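Local coordinates for RagA protein (PDB 6SLN) that belongs to the TonB-dependent receptor family and probably takes up peptides across the outer membrane, at residues A[277-282]-A[420-425]; A[965-970]-A[980-985]. All blocks are in the same frame, centred on the assembly; numbering follows the deposited sequence.

Contact 1: residues A[277-282]-A[420-425]; sequences GNYDSL and TRPSMT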
ATOM      1  N   GLY A 277      -8.851 -33.803  22.248  1.00 41.85           N
ATOM      2  CA  GLY A 277      -7.850 -34.848  22.101  1.00 41.12           C
ATOM      3  C   GLY A 277      -7.060 -34.771  20.816  1.00 51.18           C
ATOM      4  O   GLY A 277      -6.075 -35.501  20.662  1.00 60.46           O
ATOM      5  N   ASN A 278      -7.463 -33.906  19.897  1.00 49.99           N
ATOM      6  CA  ASN A 278      -6.788 -33.742  18.623  1.00 54.45           C
ATOM      7  C   ASN A 278      -5.846 -32.547  18.629  1.00 51.45           C
ATOM      8  O   ASN A 278      -5.447 -32.083  17.560  1.00 51.40           O
ATOM      9  CB  ASN A 278      -7.820 -33.595  17.497  1.00 58.02           C
ATOM     10  CG  ASN A 278      -8.550 -34.887  17.198  1.00 61.29           C
ATOM     11  OD1 ASN A 278      -7.945 -35.961  17.125  1.00 67.31           O
ATOM     12  ND2 ASN A 278      -9.863 -34.795  17.034  1.00 60.18           N
ATOM     13  N   TYR A 279      -5.510 -32.015  19.802  1.00 41.91           N
ATOM     14  CA  TYR A 279      -4.610 -30.874  19.889  1.00 36.68           C
ATOM     15  C   TYR A 279      -3.636 -31.120  21.020  1.00 47.79           C
ATOM     16  O   TYR A 279      -4.049 -31.349  22.162  1.00 58.58           O
ATOM     17  CB  TYR A 279      -5.373 -29.562  20.086  1.00 36.32           C
ATOM     18  CG  TYR A 279      -6.352 -29.308  18.949  1.00 41.18           C
ATOM     19  CD1 TYR A 279      -7.614 -29.896  18.962  1.00 43.99           C
ATOM     20  CD2 TYR A 279      -6.014 -28.504  17.861  1.00 42.44           C
ATOM     21  CE1 TYR A 279      -8.499 -29.704  17.950  1.00 53.09           C
ATOM     22  CE2 TYR A 279      -6.926 -28.295  16.813  1.00 43.72           C
ATOM     23  CZ  TYR A 279      -8.165 -28.905  16.876  1.00 49.37           C
ATOM     24  OH  TYR A 279      -9.109 -28.748  15.893  1.00 50.98           O
ATOM     25  N   ASP A 280      -2.348 -31.114  20.686  1.00 47.22           N
ATOM     26  CA  ASP A 280      -1.331 -31.203  21.719  1.00 47.04           C
ATOM     27  C   ASP A 280      -1.550 -30.143  22.778  1.00 38.17           C
ATOM     28  O   ASP A 280      -1.363 -30.403  23.964  1.00 35.72           O
ATOM     29  CB  ASP A 280       0.057 -31.074  21.092  1.00 46.58           C
ATOM     30  CG  ASP A 280       0.314 -32.144  20.052  1.00 60.18           C
ATOM     31  OD1 ASP A 280      -0.340 -33.209  20.159  1.00 64.41           O
ATOM     32  OD2 ASP A 280       1.148 -31.933  19.141  1.00 72.94           O
ATOM     33  N   SER A 281      -2.000 -28.965  22.374  1.00 34.59           N
ATOM     34  CA  SER A 281      -2.219 -27.898  23.327  1.00 41.62           C
ATOM     35  C   SER A 281      -3.419 -28.148  24.235  1.00 44.87           C
ATOM     36  O   SER A 281      -3.636 -27.360  25.159  1.00 52.77           O
ATOM     37  CB  SER A 281      -2.401 -26.580  22.565  1.00 42.73           C
ATOM     38  OG  SER A 281      -3.126 -26.784  21.359  1.00 50.81           O
ATOM     39  N   LEU A 282      -4.180 -29.220  24.012  1.00 35.91           N
ATOM     40  CA  LEU A 282      -5.433 -29.480  24.709  1.00 40.02           C
ATOM     41  C   LEU A 282      -5.536 -30.888  25.269  1.00 50.79           C
ATOM     42  O   LEU A 282      -6.080 -31.059  26.361  1.00 60.17           O
ATOM     43  CB  LEU A 282      -6.661 -29.218  23.774  1.00 35.61           C
ATOM     44  CG  LEU A 282      -6.854 -27.763  23.336  1.00 34.84           C
ATOM     45  CD1 LEU A 282      -8.142 -27.548  22.545  1.00 41.43           C
ATOM     46  CD2 LEU A 282      -6.799 -26.833  24.527  1.00 34.82           C
ATOM     47  N   THR A 420     -15.931 -28.913  14.515  1.00 45.34           N
ATOM     48  CA  THR A 420     -14.795 -29.683  14.035  1.00 56.91           C
ATOM     49  C   THR A 420     -13.460 -29.089  14.453  1.00 57.16           C
ATOM     50  O   THR A 420     -12.440 -29.790  14.398  1.00 64.84           O
ATOM     51  CB  THR A 420     -14.847 -29.813  12.511  1.00 68.47           C
ATOM     52  OG1 THR A 420     -14.774 -28.513  11.882  1.00 66.24           O
ATOM     53  CG2 THR A 420     -16.123 -30.523  12.125  1.00 68.69           C
ATOM     54  N   ARG A 421     -13.451 -27.824  14.864  1.00 46.55           N
ATOM     55  CA  ARG A 421     -12.325 -27.153  15.490  1.00 49.21           C
ATOM     56  C   ARG A 421     -12.837 -26.435  16.727  1.00 43.42           C
ATOM     57  O   ARG A 421     -13.985 -25.999  16.759  1.00 42.43           O
ATOM     58  CB  ARG A 421     -11.661 -26.145  14.535  1.00 61.60           C
ATOM     59  CG  ARG A 421     -11.779 -26.507  13.034  1.00 80.24           C
ATOM     60  CD  ARG A 421     -10.971 -25.540  12.158  1.00 82.29           C
ATOM     61  NE  ARG A 421     -11.134 -24.161  12.620  1.00 77.16           N
ATOM     62  CZ  ARG A 421     -11.840 -23.235  11.981  1.00 68.35           C
ATOM     63  NH1 ARG A 421     -12.442 -23.520  10.832  1.00 61.07           N
ATOM     64  NH2 ARG A 421     -11.936 -22.017  12.493  1.00 69.07           N
ATOM     65  N   PRO A 422     -12.029 -26.318  17.767  1.00 44.64           N
ATOM     66  CA  PRO A 422     -12.471 -25.555  18.931  1.00 43.97           C
ATOM     67  C   PRO A 422     -12.572 -24.094  18.567  1.00 40.71           C
ATOM     68  O   PRO A 422     -11.928 -23.621  17.638  1.00 44.23           O
ATOM     69  CB  PRO A 422     -11.368 -25.804  19.973  1.00 44.81           C
ATOM     70  CG  PRO A 422     -10.591 -27.004  19.447  1.00 43.93           C
ATOM     71  CD  PRO A 422     -10.683 -26.890  17.957  1.00 40.07           C
ATOM     72  N   SER A 423     -13.382 -23.375  19.316  1.00 50.85           N
ATOM     73  CA  SER A 423     -13.675 -21.986  19.016  1.00 37.10           C
ATOM     74  C   SER A 423     -12.814 -21.112  19.911  1.00 32.36           C
ATOM     75  O   SER A 423     -12.723 -21.355  21.118  1.00 48.82           O
ATOM     76  CB  SER A 423     -15.164 -21.693  19.235  1.00 34.62           C
ATOM     77  OG  SER A 423     -15.916 -22.102  18.096  1.00 39.43           O
ATOM     78  N   MET A 424     -12.183 -20.109  19.318  1.00 39.90           N
ATOM     79  CA  MET A 424     -11.327 -19.219  20.071  1.00 31.49           C
ATOM     80  C   MET A 424     -12.140 -18.273  20.941  1.00 41.30           C
ATOM     81  O   MET A 424     -13.211 -17.811  20.554  1.00 38.60           O
ATOM     82  CB  MET A 424     -10.464 -18.438  19.120  1.00 30.83           C
ATOM     83  CG  MET A 424      -9.447 -19.316  18.430  1.00 73.82           C
ATOM     84  SD  MET A 424      -8.261 -18.373  17.459  1.00 74.91           S
ATOM     85  CE  MET A 424      -8.986 -18.519  15.897  1.00 29.78           C
ATOM     86  N   THR A 425     -11.630 -17.997  22.136  1.00 31.85           N
ATOM     87  CA  THR A 425     -12.183 -16.936  22.955  1.00 31.98           C
ATOM     88  C   THR A 425     -11.698 -15.576  22.472  1.00 38.89           C
ATOM     89  O   THR A 425     -10.726 -15.466  21.710  1.00 40.81           O
ATOM     90  CB  THR A 425     -11.743 -17.106  24.386  1.00 34.85           C
ATOM     91  OG1 THR A 425     -10.319 -17.213  24.374  1.00 41.70           O
ATOM     92  CG2 THR A 425     -12.347 -18.370  24.966  1.00 38.18           C
TER
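Tyr279 and Pro422 meet between two long loops of the TonB-dependent receptor barrel. One loop joins strands 218-230 and 309-322, the other joins strands 363-377 and 435-450. The contact is small and mostly apolar. Residues 277-282 follow helix 261-276 and lead into the short helix 280-283, and residues 420-425 include the short strand 423-424.

Pro422 and Tyr279 carry most of the buried surface, with Leu282 adding a smaller share. Tyr279 and Pro422 reach toward each other. The pyrrolidine ring lies obliquely against the phenolic end of Tyr279. Its CD atom lies 3.4 Å from Tyr279 CZ, and its CG atom lies 3.7 Å from Tyr279 CE1. The hydroxyl lies beside the proline, with Tyr279 OH 3.2 Å from Pro422 CD. Tyr279 OH also comes 3.6 Å from Arg421 CA and 3.9 Å from Arg421 CB. The long arginine chain then leads away from this spot. Thr420 and Arg421 also pack on the backbone of the chain of another protein.

Leu282 adds a second apolar surface for the proline and runs alongside it, pointing the other way. The turn that brings Tyr279 and Leu282 to the same proline is closed by a backbone hydrogen bond from Leu282 N to Tyr279 O, 2.8 Å. Val413 packs on both Leu282 and Pro422, and Leu275 of helix 261-276 also touches Pro422. In Leu282, CG stands beside the backbone N (chi1 -65°), and the branch that reaches the proline is CD1, 4.0 Å from Pro422 CG.

Contact 2: residues A[965-970]-A[980-985]; sequences TKYKGF and KNQYPN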
ATOM      1  N   THR A 965     -36.205   2.907  31.837  1.00 59.31           N
ATOM      2  CA  THR A 965     -36.746   2.421  30.573  1.00 55.12           C
ATOM      3  C   THR A 965     -37.404   1.075  30.827  1.00 59.66           C
ATOM      4  O   THR A 965     -37.108   0.405  31.818  1.00 66.00           O
ATOM      5  CB  THR A 965     -35.650   2.281  29.519  1.00 51.76           C
ATOM      6  OG1 THR A 965     -36.188   1.707  28.321  1.00 49.92           O
ATOM      7  CG2 THR A 965     -34.540   1.389  30.066  1.00 47.48           C
ATOM      8  N   LYS A 966     -38.313   0.687  29.930  1.00 60.29           N
ATOM      9  CA  LYS A 966     -38.910  -0.642  29.962  1.00 58.50           C
ATOM     10  C   LYS A 966     -38.419  -1.503  28.803  1.00 54.09           C
ATOM     11  O   LYS A 966     -39.009  -2.551  28.518  1.00 56.69           O
ATOM     12  CB  LYS A 966     -40.442  -0.557  29.976  1.00 62.38           C
ATOM     13  CG  LYS A 966     -41.124  -0.264  28.626  1.00 77.17           C
ATOM     14  CD  LYS A 966     -42.655  -0.554  28.658  1.00 85.89           C
ATOM     15  CE  LYS A 966     -43.198  -1.019  27.278  1.00 85.52           C
ATOM     16  NZ  LYS A 966     -44.658  -0.743  27.028  1.00 79.33           N
ATOM     17  N   TYR A 967     -37.346  -1.076  28.130  1.00 43.32           N
ATOM     18  CA  TYR A 967     -36.777  -1.858  27.041  1.00 43.92           C
ATOM     19  C   TYR A 967     -36.121  -3.119  27.589  1.00 51.43           C
ATOM     20  O   TYR A 967     -35.210  -3.041  28.413  1.00 57.91           O
ATOM     21  CB  TYR A 967     -35.759  -1.034  26.261  1.00 41.18           C
ATOM     22  CG  TYR A 967     -35.321  -1.749  25.015  1.00 40.34           C
ATOM     23  CD1 TYR A 967     -36.238  -2.045  24.027  1.00 40.44           C
ATOM     24  CD2 TYR A 967     -34.003  -2.154  24.826  1.00 50.87           C
ATOM     25  CE1 TYR A 967     -35.866  -2.707  22.872  1.00 50.37           C
ATOM     26  CE2 TYR A 967     -33.619  -2.829  23.661  1.00 56.73           C
ATOM     27  CZ  TYR A 967     -34.564  -3.105  22.689  1.00 54.30           C
ATOM     28  OH  TYR A 967     -34.228  -3.767  21.526  1.00 52.63           O
ATOM     29  N   LYS A 968     -36.559  -4.276  27.110  1.00 54.32           N
ATOM     30  CA  LYS A 968     -36.089  -5.563  27.613  1.00 46.86           C
ATOM     31  C   LYS A 968     -34.774  -6.007  26.987  1.00 45.97           C
ATOM     32  O   LYS A 968     -34.339  -7.139  27.240  1.00 51.55           O
ATOM     33  CB  LYS A 968     -37.162  -6.642  27.392  1.00 48.48           C
ATOM     34  CG  LYS A 968     -38.497  -6.355  28.094  1.00 43.64           C
ATOM     35  CD  LYS A 968     -39.687  -6.927  27.327  1.00 52.58           C
ATOM     36  CE  LYS A 968     -40.873  -5.930  27.292  1.00 61.01           C
ATOM     37  NZ  LYS A 968     -40.549  -4.519  26.784  1.00 51.80           N
ATOM     38  N   GLY A 969     -34.127  -5.159  26.186  1.00 44.41           N
ATOM     39  CA  GLY A 969     -32.749  -5.366  25.796  1.00 43.58           C
ATOM     40  C   GLY A 969     -31.774  -4.557  26.646  1.00 39.10           C
ATOM     41  O   GLY A 969     -32.140  -3.886  27.613  1.00 41.83           O
ATOM     42  N   PHE A 970     -30.506  -4.605  26.254  1.00 38.28           N
ATOM     43  CA  PHE A 970     -29.474  -4.032  27.113  1.00 46.18           C
ATOM     44  C   PHE A 970     -29.549  -2.510  27.139  1.00 49.51           C
ATOM     45  O   PHE A 970     -29.490  -1.888  28.207  1.00 49.69           O
ATOM     46  CB  PHE A 970     -28.095  -4.489  26.647  1.00 47.82           C
ATOM     47  CG  PHE A 970     -27.782  -5.918  26.988  1.00 48.91           C
ATOM     48  CD1 PHE A 970     -28.182  -6.948  26.147  1.00 39.19           C
ATOM     49  CD2 PHE A 970     -27.067  -6.231  28.149  1.00 46.62           C
ATOM     50  CE1 PHE A 970     -27.871  -8.268  26.456  1.00 39.73           C
ATOM     51  CE2 PHE A 970     -26.759  -7.536  28.460  1.00 37.63           C
ATOM     52  CZ  PHE A 970     -27.167  -8.559  27.613  1.00 40.10           C
ATOM     53  N   LYS A 980     -30.192  -4.980  17.982  1.00 48.23           N
ATOM     54  CA  LYS A 980     -29.738  -6.342  17.738  1.00 53.38           C
ATOM     55  C   LYS A 980     -28.254  -6.440  18.051  1.00 50.04           C
ATOM     56  O   LYS A 980     -27.477  -5.589  17.610  1.00 49.09           O
ATOM     57  CB  LYS A 980     -30.015  -6.759  16.290  1.00 52.96           C
ATOM     58  CG  LYS A 980     -29.523  -5.757  15.264  1.00 45.09           C
ATOM     59  CD  LYS A 980     -29.447  -6.355  13.872  1.00 34.83           C
ATOM     60  CE  LYS A 980     -28.794  -5.355  12.891  1.00 36.61           C
ATOM     61  NZ  LYS A 980     -29.213  -5.542  11.453  1.00 35.93           N
ATOM     62  N   ASN A 981     -27.876  -7.490  18.788  1.00 40.36           N
ATOM     63  CA  ASN A 981     -26.533  -7.686  19.321  1.00 37.85           C
ATOM     64  C   ASN A 981     -25.865  -6.357  19.665  1.00 41.99           C
ATOM     65  O   ASN A 981     -24.826  -6.000  19.092  1.00 39.29           O
ATOM     66  CB  ASN A 981     -25.664  -8.494  18.349  1.00 40.69           C
ATOM     67  CG  ASN A 981     -24.326  -8.909  18.978  1.00 45.55           C
ATOM     68  OD1 ASN A 981     -24.250  -9.203  20.177  1.00 38.53           O
ATOM     69  ND2 ASN A 981     -23.272  -8.907  18.179  1.00 48.54           N
ATOM     70  N   GLN A 982     -26.456  -5.619  20.598  1.00 41.71           N
ATOM     71  CA  GLN A 982     -25.962  -4.289  20.907  1.00 42.55           C
ATOM     72  C   GLN A 982     -24.589  -4.342  21.562  1.00 46.96           C
ATOM     73  O   GLN A 982     -24.304  -5.216  22.387  1.00 44.45           O
ATOM     74  CB  GLN A 982     -26.941  -3.561  21.820  1.00 42.05           C
ATOM     75  CG  GLN A 982     -28.376  -3.586  21.343  1.00 39.18           C
ATOM     76  CD  GLN A 982     -29.327  -3.121  22.434  1.00 45.61           C
ATOM     77  OE1 GLN A 982     -29.265  -3.597  23.574  1.00 50.48           O
ATOM     78  NE2 GLN A 982     -30.206  -2.182  22.097  1.00 39.09           N
ATOM     79  N   TYR A 983     -23.724  -3.419  21.154  1.00 50.70           N
ATOM     80  CA  TYR A 983     -22.601  -3.004  21.981  1.00 47.53           C
ATOM     81  C   TYR A 983     -23.171  -1.919  22.889  1.00 49.62           C
ATOM     82  O   TYR A 983     -23.293  -0.765  22.468  1.00 61.14           O
ATOM     83  CB  TYR A 983     -21.427  -2.498  21.125  1.00 40.03           C
ATOM     84  CG  TYR A 983     -20.111  -2.379  21.872  1.00 38.20           C
ATOM     85  CD1 TYR A 983     -20.064  -1.846  23.165  1.00 32.73           C
ATOM     86  CD2 TYR A 983     -18.923  -2.800  21.294  1.00 31.61           C
ATOM     87  CE1 TYR A 983     -18.872  -1.735  23.861  1.00 35.80           C
ATOM     88  CE2 TYR A 983     -17.711  -2.704  21.996  1.00 45.72           C
ATOM     89  CZ  TYR A 983     -17.693  -2.168  23.284  1.00 43.13           C
ATOM     90  OH  TYR A 983     -16.510  -2.055  23.999  1.00 39.52           O
ATOM     91  N   PRO A 984     -23.572  -2.246  24.113  1.00 47.82           N
ATOM     92  CA  PRO A 984     -24.334  -1.279  24.917  1.00 45.51           C
ATOM     93  C   PRO A 984     -23.488  -0.066  25.271  1.00 44.88           C
ATOM     94  O   PRO A 984     -22.260  -0.140  25.341  1.00 49.26           O
ATOM     95  CB  PRO A 984     -24.711  -2.076  26.171  1.00 49.80           C
ATOM     96  CG  PRO A 984     -24.393  -3.538  25.845  1.00 42.26           C
ATOM     97  CD  PRO A 984     -23.315  -3.507  24.834  1.00 40.53           C
ATOM     98  N   ASN A 985     -24.149   1.068  25.475  1.00 37.54           N
ATOM     99  CA  ASN A 985     -23.436   2.197  26.050  1.00 44.24           C
ATOM    100  C   ASN A 985     -22.938   1.822  27.436  1.00 51.96           C
ATOM    101  O   ASN A 985     -23.405   0.865  28.061  1.00 54.36           O
ATOM    102  CB  ASN A 985     -24.320   3.441  26.139  1.00 54.44           C
ATOM    103  CG  ASN A 985     -24.389   4.205  24.828  1.00 61.86           C
ATOM    104  OD1 ASN A 985     -23.387   4.742  24.345  1.00 62.01           O
ATOM    105  ND2 ASN A 985     -25.580   4.254  24.242  1.00 63.01           N
TER
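The last long loop of the barrel, between strands 951-964 and 986-996, folds back on itself here, close to the plug and the bound peptide. Gln982 reaches across to the backbone at Phe970 and to the ring of Tyr967. Its CG is anti to the carbonyl carbon (chi1 -50°) and the chain runs straight on (chi2 167°), which carries the amide to Phe970. Gln982 OE1 lies 3.1 Å from Phe970 N and 3.4 Å from Phe970 CB, at the edge of the phenylalanine ring. That oxygen accepts a hydrogen bond from Asp971 N, and NE2 donates one to Ala974 O. Both ends of the amide are thus held by the intervening loop, which fixes its rotation. Gln982 NE2 also lies 3.8 Å from Tyr967 CE2, and the ring and amide planes are 51° apart. Two residues after Gln982, Pro984 adds an apolar contact, CG to Phe970 CB at 3.9 Å.

An ST turn shapes the start of the loop, with Tyr967 N bonded to Thr965 OG1 (3.0 Å). Helix 390-396 packs on Phe970 and Pro984 through Thr391, while residues of strands 857-873 and 921-937 touch Tyr967.

The two contacts follow one another along the chain and neither nest nor cross. Contact 1 joins the loop after the first barrel strand, 218-230, to the loop between strands 363-377 and 435-450, 138 residues on. It closes a large excursion that includes several barrel strands. Contact 2 closes a short loop of nine intervening residues just before the final strand 986-996, which pairs with 218-230 and so completes the barrel. The centres of contacts 1 and 2 are about 33 Å apart. Their nearest atoms are about 14 Å apart. A shared element is the loop between 363-377 and 435-450: residues 420-425 belong to contact 1, and helix 390-396 packs on contact 2.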